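Local coordinates for protein alpha-toxin (Clostridium novyi, PDB 2VK9) that acts as a large clostridial toxin, represented here by its catalytic domain, a GT-A-type fold enlarged by many added helices, at residues P289-I299 with F347-L358; D77-E85 with C485-N493. All blocks are in the same frame, centred on the assembly; numbering follows the deposited sequence.

Contact 1 (P289-I299 with F347-L358); sequences PGVNLSLFNDI and FVRNHDINDLIL
F296, which is buried, meets the partly exposed F347, their ring centroids 5.1 Å apart and the planes inclined at 49°. F347 CD2 sits over one face of the F296 ring, displaced toward its rim, while L356 CD2 and V348 CG2, from two buried residues, lie at its edge near the plane, L356 CD2 being 3.7 Å from F296 CZ. F347 is placed for this by its first torsion, which sets CG opposite the backbone N (chi1 -161°), and CD1 of the buried I299 reaches its ring as well; I299 also touches W310 of helix 307-321 and I344 of helix 338-349. The segments illustrate how a loop can be held by one short antiparallel bridge: V291 and I357 form a non-hydrogen-bonded pair flanked by two straight bonds, L358 N to G290 O at 2.7 Å (172°) and N292 N to L356 O, likewise 2.7 Å. Between the side chains of the bridged pair, V291 CG1 meets I357 CD1 at 3.8 Å, and P289 CB touches I357 CG2 where both residues approach helix 111-123, P289 on W120 and I357 on F123. The other side is partly exposed and more polar. There N292, the centre of an inverse gamma turn, gives D355 O only a weak, bent bond from ND2 (3.1 Å), although L358 CD1 packs closely against N292 CB. L295 sets its CB against F347 CE2, and its CD1 reaches the partly exposed D355, 3.5 Å from D355 OD1, with H351 ND1 a looser neighbour of L295 CD1 at 4.0 Å.

Contact 2 (D77-E85 with C485-N493); sequences DSLYSELRE and CDTYHFIKN
T487 OG1 is gripped by three groups, N400 ND2 and T397 OG1, both of helix 396-422, and A483 O one turn earlier, and this holds the residue whose carbonyl oxygen faces L83 across the contact. T487 O is itself hydrogen-bonded to Y46 OH. No hydrogen bond joins 77-85 to 485-493 directly; side chains do the work. Y80 is the centre of an aromatic cluster with Y488 and H489. Its ring is nearly parallel to that of Y488, 24° between planes, but slid so far (centroids 5.2 Å apart) that the two barely overlap, and the phenol end of Y488 instead lies against Y80 CB, with Y488 CZ 3.7 Å from it. Y488 extends that far because its CG stands trans to the backbone N (chi1 -176°). H489 lies obliquely to the Y80 ring, planes at 49°, though its exact placing is doubtful, and F490 CE1 comes to the Y80 edge, 3.9 Å from Y80 CD1. R84 adds aliphatic rather than charged contact: its CG lies in the plane of the Y488 ring, at the edge, 3.9 Å from Y488 CE1. On the more buried flank L83 and F490 approach from opposite directions, L83 CD1 meeting F490 CZ, while L79 CB lies 4.0 Å from F490 CE1; helix 42-62 covers F490 further through Y46 and L49. The turn that delivers F490 follows the end of helix 477-488: F490 takes a left-handed backbone conformation, I491 N bonds to D486 O at 3.0 Å, and F490 N makes a weaker bond to T487 O, the pattern of a Schellman motif whose left-handed residue is packed against a neighbouring helix.

The two contacts lie in different parts of the chain's fold, with centres about 38 Å apart and nearest atoms about 22 Å apart, and share no helix or strand. Along the chain they are nested: 77-85 comes first, then 289-299 and 347-358 of contact 1, and finally 485-493. The loop closed by contact 2 therefore encloses all six strands of the mixed sheet as well as contact 1. Contact 1 closes a shorter loop of 47 residues, tying what follows strand 280-283 to the end of helix 338-349. Contact 2 spans some 400 residues and joins helix 69-90, of the N-terminal helical part, to the end of helix 477-488.

Contact 1 (P289-I299 with F347-L358)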
# COMPACT_ATOMS: atom_id res chain seq x y z
N PRO A 289 -17.52 6.68 -1.45
CA PRO A 289 -18.09 6.74 -0.11
C PRO A 289 -18.89 5.49 0.25
O PRO A 289 -19.44 4.84 -0.64
CB PRO A 289 -19.01 7.96 -0.16
CG PRO A 289 -19.00 8.44 -1.56
CD PRO A 289 -17.79 7.90 -2.22
N GLY A 290 -18.92 5.17 1.54
CA GLY A 290 -19.58 3.96 2.02
C GLY A 290 -21.07 3.91 1.75
O GLY A 290 -21.78 4.89 1.96
N VAL A 291 -21.53 2.76 1.27
CA VAL A 291 -22.96 2.55 1.01
C VAL A 291 -23.60 1.73 2.13
O VAL A 291 -22.99 0.79 2.66
CB VAL A 291 -23.25 1.88 -0.37
CG1 VAL A 291 -22.58 2.64 -1.51
CG2 VAL A 291 -22.78 0.45 -0.37
N ASN A 292 -24.83 2.10 2.47
CA ASN A 292 -25.59 1.42 3.50
C ASN A 292 -26.18 0.09 3.00
O ASN A 292 -27.39 -0.01 2.79
CB ASN A 292 -26.71 2.35 3.96
CG ASN A 292 -27.14 2.08 5.37
OD1 ASN A 292 -27.22 0.92 5.80
ND2 ASN A 292 -27.45 3.14 6.10
N LEU A 293 -25.34 -0.93 2.83
CA LEU A 293 -25.77 -2.22 2.29
C LEU A 293 -26.78 -2.99 3.16
O LEU A 293 -27.55 -3.80 2.64
CB LEU A 293 -24.57 -3.11 1.98
CG LEU A 293 -23.75 -2.77 0.73
CD1 LEU A 293 -22.53 -3.67 0.62
CD2 LEU A 293 -24.59 -2.82 -0.56
N SER A 294 -26.77 -2.73 4.47
CA SER A 294 -27.74 -3.34 5.39
C SER A 294 -29.18 -3.23 4.90
O SER A 294 -29.91 -4.22 4.90
CB SER A 294 -27.62 -2.73 6.79
OG SER A 294 -26.64 -3.42 7.54
N LEU A 295 -29.57 -2.03 4.48
CA LEU A 295 -30.96 -1.78 4.09
C LEU A 295 -31.47 -2.76 3.03
O LEU A 295 -32.67 -3.00 2.92
CB LEU A 295 -31.12 -0.32 3.63
CG LEU A 295 -30.71 0.77 4.63
CD1 LEU A 295 -30.66 2.14 3.97
CD2 LEU A 295 -31.64 0.79 5.84
N PHE A 296 -30.54 -3.35 2.28
CA PHE A 296 -30.87 -4.27 1.20
C PHE A 296 -30.76 -5.73 1.65
O PHE A 296 -30.47 -6.63 0.84
CB PHE A 296 -29.96 -4.01 -0.01
CG PHE A 296 -30.09 -2.62 -0.58
CD1 PHE A 296 -29.50 -1.53 0.04
CD2 PHE A 296 -30.80 -2.41 -1.76
CE1 PHE A 296 -29.63 -0.25 -0.48
CE2 PHE A 296 -30.94 -1.14 -2.29
CZ PHE A 296 -30.35 -0.05 -1.65
N ASN A 297 -30.99 -5.96 2.95
CA ASN A 297 -30.91 -7.31 3.52
C ASN A 297 -32.16 -8.16 3.30
O ASN A 297 -32.07 -9.38 3.24
CB ASN A 297 -30.55 -7.25 5.01
CG ASN A 297 -29.05 -7.19 5.24
OD1 ASN A 297 -28.27 -7.08 4.29
ND2 ASN A 297 -28.64 -7.26 6.49
N ASP A 298 -33.31 -7.50 3.18
CA ASP A 298 -34.57 -8.17 2.86
C ASP A 298 -34.74 -8.36 1.36
O ASP A 298 -35.87 -8.44 0.86
CB ASP A 298 -35.75 -7.40 3.44
CG ASP A 298 -35.59 -7.11 4.91
OD1 ASP A 298 -34.96 -7.94 5.62
OD2 ASP A 298 -36.07 -6.04 5.36
N ILE A 299 -33.62 -8.39 0.63
CA ILE A 299 -33.60 -8.77 -0.78
C ILE A 299 -32.53 -9.85 -0.97
O ILE A 299 -31.33 -9.59 -0.81
CB ILE A 299 -33.37 -7.56 -1.73
CG1 ILE A 299 -34.51 -6.55 -1.59
CG2 ILE A 299 -33.29 -8.05 -3.17
CD1 ILE A 299 -34.18 -5.12 -2.03
N PHE A 347 -36.79 0.09 -4.19
CA PHE A 347 -36.26 0.24 -2.84
C PHE A 347 -35.40 1.50 -2.75
O PHE A 347 -35.46 2.23 -1.77
CB PHE A 347 -35.43 -0.97 -2.44
CG PHE A 347 -35.24 -1.09 -0.96
CD1 PHE A 347 -36.14 -1.83 -0.19
CD2 PHE A 347 -34.19 -0.43 -0.33
CE1 PHE A 347 -35.99 -1.94 1.19
CE2 PHE A 347 -34.02 -0.52 1.05
CZ PHE A 347 -34.92 -1.28 1.82
N VAL A 348 -34.60 1.72 -3.79
CA VAL A 348 -33.78 2.92 -3.91
C VAL A 348 -34.64 4.18 -3.92
O VAL A 348 -34.39 5.10 -3.15
CB VAL A 348 -32.86 2.85 -5.16
CG1 VAL A 348 -32.18 4.19 -5.41
CG2 VAL A 348 -31.83 1.75 -5.00
N ARG A 349 -35.66 4.22 -4.78
CA ARG A 349 -36.44 5.45 -4.94
C ARG A 349 -37.32 5.80 -3.74
O ARG A 349 -37.75 6.95 -3.60
CB ARG A 349 -37.22 5.49 -6.27
CG ARG A 349 -38.28 4.41 -6.46
CD ARG A 349 -39.17 4.70 -7.68
NE ARG A 349 -39.46 3.47 -8.43
CZ ARG A 349 -38.74 3.04 -9.46
NH1 ARG A 349 -37.70 3.74 -9.90
NH2 ARG A 349 -39.06 1.91 -10.07
N ASN A 350 -37.57 4.83 -2.86
CA ASN A 350 -38.37 5.07 -1.65
C ASN A 350 -37.54 5.35 -0.39
O ASN A 350 -38.10 5.55 0.69
CB ASN A 350 -39.34 3.91 -1.42
CG ASN A 350 -40.48 3.90 -2.42
OD1 ASN A 350 -40.77 2.87 -3.04
ND2 ASN A 350 -41.13 5.05 -2.60
N HIS A 351 -36.22 5.37 -0.54
CA HIS A 351 -35.31 5.74 0.55
C HIS A 351 -34.61 7.05 0.27
O HIS A 351 -34.34 7.38 -0.89
CB HIS A 351 -34.30 4.62 0.79
CG HIS A 351 -34.83 3.49 1.61
ND1 HIS A 351 -34.32 3.17 2.86
CD2 HIS A 351 -35.83 2.61 1.37
CE1 HIS A 351 -34.99 2.13 3.34
NE2 HIS A 351 -35.91 1.78 2.47
N ASP A 352 -34.33 7.81 1.32
CA ASP A 352 -33.60 9.08 1.21
C ASP A 352 -32.15 8.84 0.77
O ASP A 352 -31.58 7.78 1.05
CB ASP A 352 -33.63 9.85 2.54
CG ASP A 352 -33.21 11.31 2.39
OD1 ASP A 352 -31.99 11.61 2.40
OD2 ASP A 352 -34.10 12.18 2.26
N ILE A 353 -31.58 9.82 0.08
CA ILE A 353 -30.22 9.73 -0.45
C ILE A 353 -29.13 9.62 0.63
O ILE A 353 -28.14 8.91 0.45
CB ILE A 353 -29.93 10.90 -1.42
CG1 ILE A 353 -28.87 10.50 -2.45
CG2 ILE A 353 -29.57 12.19 -0.67
CD1 ILE A 353 -29.04 11.25 -3.78
N ASN A 354 -29.33 10.33 1.74
CA ASN A 354 -28.38 10.35 2.85
C ASN A 354 -28.57 9.16 3.77
O ASN A 354 -27.81 8.94 4.71
CB ASN A 354 -28.49 11.67 3.61
CG ASN A 354 -28.14 12.87 2.75
OD1 ASN A 354 -27.06 12.94 2.17
ND2 ASN A 354 -29.07 13.82 2.66
N ASP A 355 -29.60 8.39 3.47
CA ASP A 355 -29.86 7.16 4.16
C ASP A 355 -29.09 6.04 3.45
O ASP A 355 -28.76 5.01 4.05
CB ASP A 355 -31.36 6.92 4.16
CG ASP A 355 -31.80 5.85 5.14
OD1 ASP A 355 -30.93 5.16 5.72
OD2 ASP A 355 -33.04 5.70 5.32
N LEU A 356 -28.79 6.26 2.17
CA LEU A 356 -28.16 5.25 1.32
C LEU A 356 -26.65 5.34 1.29
O LEU A 356 -25.95 4.33 1.39
CB LEU A 356 -28.70 5.36 -0.10
CG LEU A 356 -30.15 4.92 -0.33
CD1 LEU A 356 -30.72 5.64 -1.54
CD2 LEU A 356 -30.21 3.42 -0.50
N ILE A 357 -26.14 6.57 1.13
CA ILE A 357 -24.71 6.83 1.10
C ILE A 357 -24.29 7.44 2.43
O ILE A 357 -24.91 8.40 2.90
CB ILE A 357 -24.31 7.79 -0.05
CG1 ILE A 357 -24.87 7.33 -1.41
CG2 ILE A 357 -22.80 7.98 -0.12
CD1 ILE A 357 -24.42 5.96 -1.86
N LEU A 358 -23.24 6.89 3.03
CA LEU A 358 -22.77 7.33 4.33
C LEU A 358 -21.67 8.40 4.22
O LEU A 358 -20.77 8.29 3.37
CB LEU A 358 -22.30 6.12 5.15
CG LEU A 358 -23.37 5.32 5.92
CD1 LEU A 358 -24.48 4.78 5.04
CD2 LEU A 358 -22.76 4.18 6.71

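Contact 2 (D77-E85 with C485-N493)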
# COMPACT_ATOMS: atom_id res chain seq x y z
N ASP A 77 1.60 -12.01 26.90
CA ASP A 77 0.33 -11.94 26.19
C ASP A 77 -0.63 -10.93 26.79
O ASP A 77 -1.46 -10.37 26.07
CB ASP A 77 -0.33 -13.32 26.15
CG ASP A 77 0.33 -14.26 25.15
OD1 ASP A 77 1.25 -13.84 24.41
OD2 ASP A 77 -0.07 -15.45 25.12
N SER A 78 -0.53 -10.70 28.09
CA SER A 78 -1.45 -9.77 28.76
C SER A 78 -1.05 -8.32 28.53
O SER A 78 -1.88 -7.42 28.68
CB SER A 78 -1.58 -10.07 30.26
OG SER A 78 -0.36 -9.91 30.95
N LEU A 79 0.21 -8.10 28.15
CA LEU A 79 0.66 -6.80 27.69
C LEU A 79 -0.07 -6.40 26.40
O LEU A 79 -0.39 -5.24 26.19
CB LEU A 79 2.17 -6.81 27.45
CG LEU A 79 3.09 -7.28 28.57
CD1 LEU A 79 4.53 -7.33 28.06
CD2 LEU A 79 2.99 -6.40 29.80
N TYR A 80 -0.34 -7.39 25.55
CA TYR A 80 -1.08 -7.20 24.31
C TYR A 80 -2.53 -6.85 24.61
O TYR A 80 -3.11 -5.96 23.99
CB TYR A 80 -1.04 -8.46 23.45
CG TYR A 80 0.34 -8.95 23.06
CD1 TYR A 80 1.40 -8.06 22.88
CD2 TYR A 80 0.58 -10.31 22.83
CE1 TYR A 80 2.65 -8.50 22.51
CE2 TYR A 80 1.83 -10.76 22.44
CZ TYR A 80 2.86 -9.85 22.29
OH TYR A 80 4.10 -10.27 21.92
N SER A 81 -3.12 -7.56 25.56
CA SER A 81 -4.49 -7.30 25.97
C SER A 81 -4.60 -5.94 26.62
O SER A 81 -5.64 -5.30 26.55
CB SER A 81 -4.99 -8.38 26.93
OG SER A 81 -5.26 -9.58 26.22
N GLU A 82 -3.51 -5.52 27.26
CA GLU A 82 -3.47 -4.22 27.89
C GLU A 82 -3.29 -3.15 26.82
O GLU A 82 -3.83 -2.06 26.94
CB GLU A 82 -2.34 -4.16 28.93
CG GLU A 82 -2.28 -2.85 29.71
CD GLU A 82 -3.35 -2.73 30.80
OE1 GLU A 82 -4.22 -3.63 30.93
OE2 GLU A 82 -3.30 -1.71 31.53
N LEU A 83 -2.52 -3.48 25.78
CA LEU A 83 -2.34 -2.58 24.64
C LEU A 83 -3.70 -2.37 23.97
O LEU A 83 -4.08 -1.23 23.70
CB LEU A 83 -1.34 -3.17 23.65
CG LEU A 83 -0.48 -2.25 22.77
CD1 LEU A 83 0.47 -3.07 21.97
CD2 LEU A 83 -1.30 -1.44 21.83
N ARG A 84 -4.40 -3.47 23.73
CA ARG A 84 -5.76 -3.46 23.19
C ARG A 84 -6.72 -2.56 23.96
O ARG A 84 -7.51 -1.85 23.36
CB ARG A 84 -6.32 -4.88 23.11
CG ARG A 84 -5.84 -5.63 21.91
CD ARG A 84 -6.26 -7.09 21.92
NE ARG A 84 -7.66 -7.28 21.55
CZ ARG A 84 -8.28 -8.47 21.55
NH1 ARG A 84 -7.61 -9.57 21.91
NH2 ARG A 84 -9.56 -8.57 21.21
N GLU A 85 -6.65 -2.60 25.29
CA GLU A 85 -7.50 -1.76 26.13
C GLU A 85 -7.09 -0.30 26.05
O GLU A 85 -7.93 0.59 26.04
CB GLU A 85 -7.47 -2.22 27.59
CG GLU A 85 -8.39 -3.41 27.90
CD GLU A 85 -9.87 -3.16 27.54
OE1 GLU A 85 -10.43 -2.11 27.96
OE2 GLU A 85 -10.46 -4.03 26.85
N CYS A 485 2.42 -4.67 13.11
CA CYS A 485 3.05 -5.68 13.94
C CYS A 485 4.10 -5.07 14.86
O CYS A 485 4.21 -5.47 16.01
CB CYS A 485 3.67 -6.74 13.04
SG CYS A 485 4.24 -8.21 13.91
N ASP A 486 4.87 -4.12 14.34
CA ASP A 486 5.80 -3.31 15.13
C ASP A 486 5.10 -2.74 16.36
O ASP A 486 5.58 -2.88 17.48
CB ASP A 486 6.30 -2.10 14.29
CG ASP A 486 7.53 -2.41 13.43
OD1 ASP A 486 8.05 -3.55 13.47
OD2 ASP A 486 7.98 -1.48 12.71
N THR A 487 3.97 -2.08 16.14
CA THR A 487 3.28 -1.35 17.18
C THR A 487 2.72 -2.30 18.24
O THR A 487 2.93 -2.10 19.44
CB THR A 487 2.14 -0.47 16.59
OG1 THR A 487 2.68 0.46 15.66
CG2 THR A 487 1.41 0.29 17.69
N TYR A 488 2.04 -3.34 17.79
CA TYR A 488 1.31 -4.24 18.67
C TYR A 488 2.23 -5.13 19.50
O TYR A 488 1.89 -5.50 20.63
CB TYR A 488 0.32 -5.06 17.84
CG TYR A 488 -0.59 -5.98 18.63
CD1 TYR A 488 -1.69 -5.49 19.34
CD2 TYR A 488 -0.37 -7.35 18.63
CE1 TYR A 488 -2.53 -6.35 20.05
CE2 TYR A 488 -1.20 -8.22 19.33
CZ TYR A 488 -2.28 -7.72 20.03
OH TYR A 488 -3.07 -8.61 20.71
N HIS A 489 3.40 -5.47 18.95
CA HIS A 489 4.36 -6.34 19.63
C HIS A 489 5.54 -5.59 20.23
O HIS A 489 6.54 -6.21 20.60
CB HIS A 489 4.85 -7.47 18.71
CG HIS A 489 3.85 -8.57 18.49
ND1 HIS A 489 3.84 -9.34 17.35
CD2 HIS A 489 2.82 -9.00 19.25
CE1 HIS A 489 2.85 -10.22 17.42
NE2 HIS A 489 2.22 -10.03 18.57
N PHE A 490 5.43 -4.27 20.32
CA PHE A 490 6.45 -3.43 20.96
C PHE A 490 7.86 -3.54 20.37
O PHE A 490 8.84 -3.37 21.08
CB PHE A 490 6.53 -3.73 22.46
CG PHE A 490 5.21 -3.73 23.14
CD1 PHE A 490 4.57 -4.93 23.43
CD2 PHE A 490 4.59 -2.54 23.50
CE1 PHE A 490 3.35 -4.94 24.08
CE2 PHE A 490 3.36 -2.54 24.13
CZ PHE A 490 2.74 -3.75 24.43
N ILE A 491 7.95 -3.81 19.07
CA ILE A 491 9.24 -3.91 18.40
C ILE A 491 9.35 -2.86 17.28
O ILE A 491 8.51 -1.97 17.17
CB ILE A 491 9.51 -5.35 17.89
CG1 ILE A 491 8.41 -5.80 16.91
CG2 ILE A 491 9.65 -6.30 19.09
CD1 ILE A 491 8.40 -7.30 16.59
N LYS A 492 10.41 -2.96 16.47
CA LYS A 492 10.63 -2.02 15.36
C LYS A 492 11.30 -2.70 14.17
O LYS A 492 12.16 -3.56 14.35
CB LYS A 492 11.44 -0.80 15.81
CG LYS A 492 12.82 -1.09 16.39
CD LYS A 492 13.40 0.15 17.12
CE LYS A 492 14.83 -0.09 17.62
NZ LYS A 492 15.85 0.04 16.53
N ASN A 493 10.89 -2.31 12.97
CA ASN A 493 11.47 -2.84 11.72
C ASN A 493 11.34 -4.35 11.52
O ASN A 493 12.16 -4.95 10.83
CB ASN A 493 12.94 -2.44 11.58
CG ASN A 493 13.12 -0.95 11.49
OD1 ASN A 493 12.16 -0.21 11.31
ND2 ASN A 493 14.36 -0.51 11.60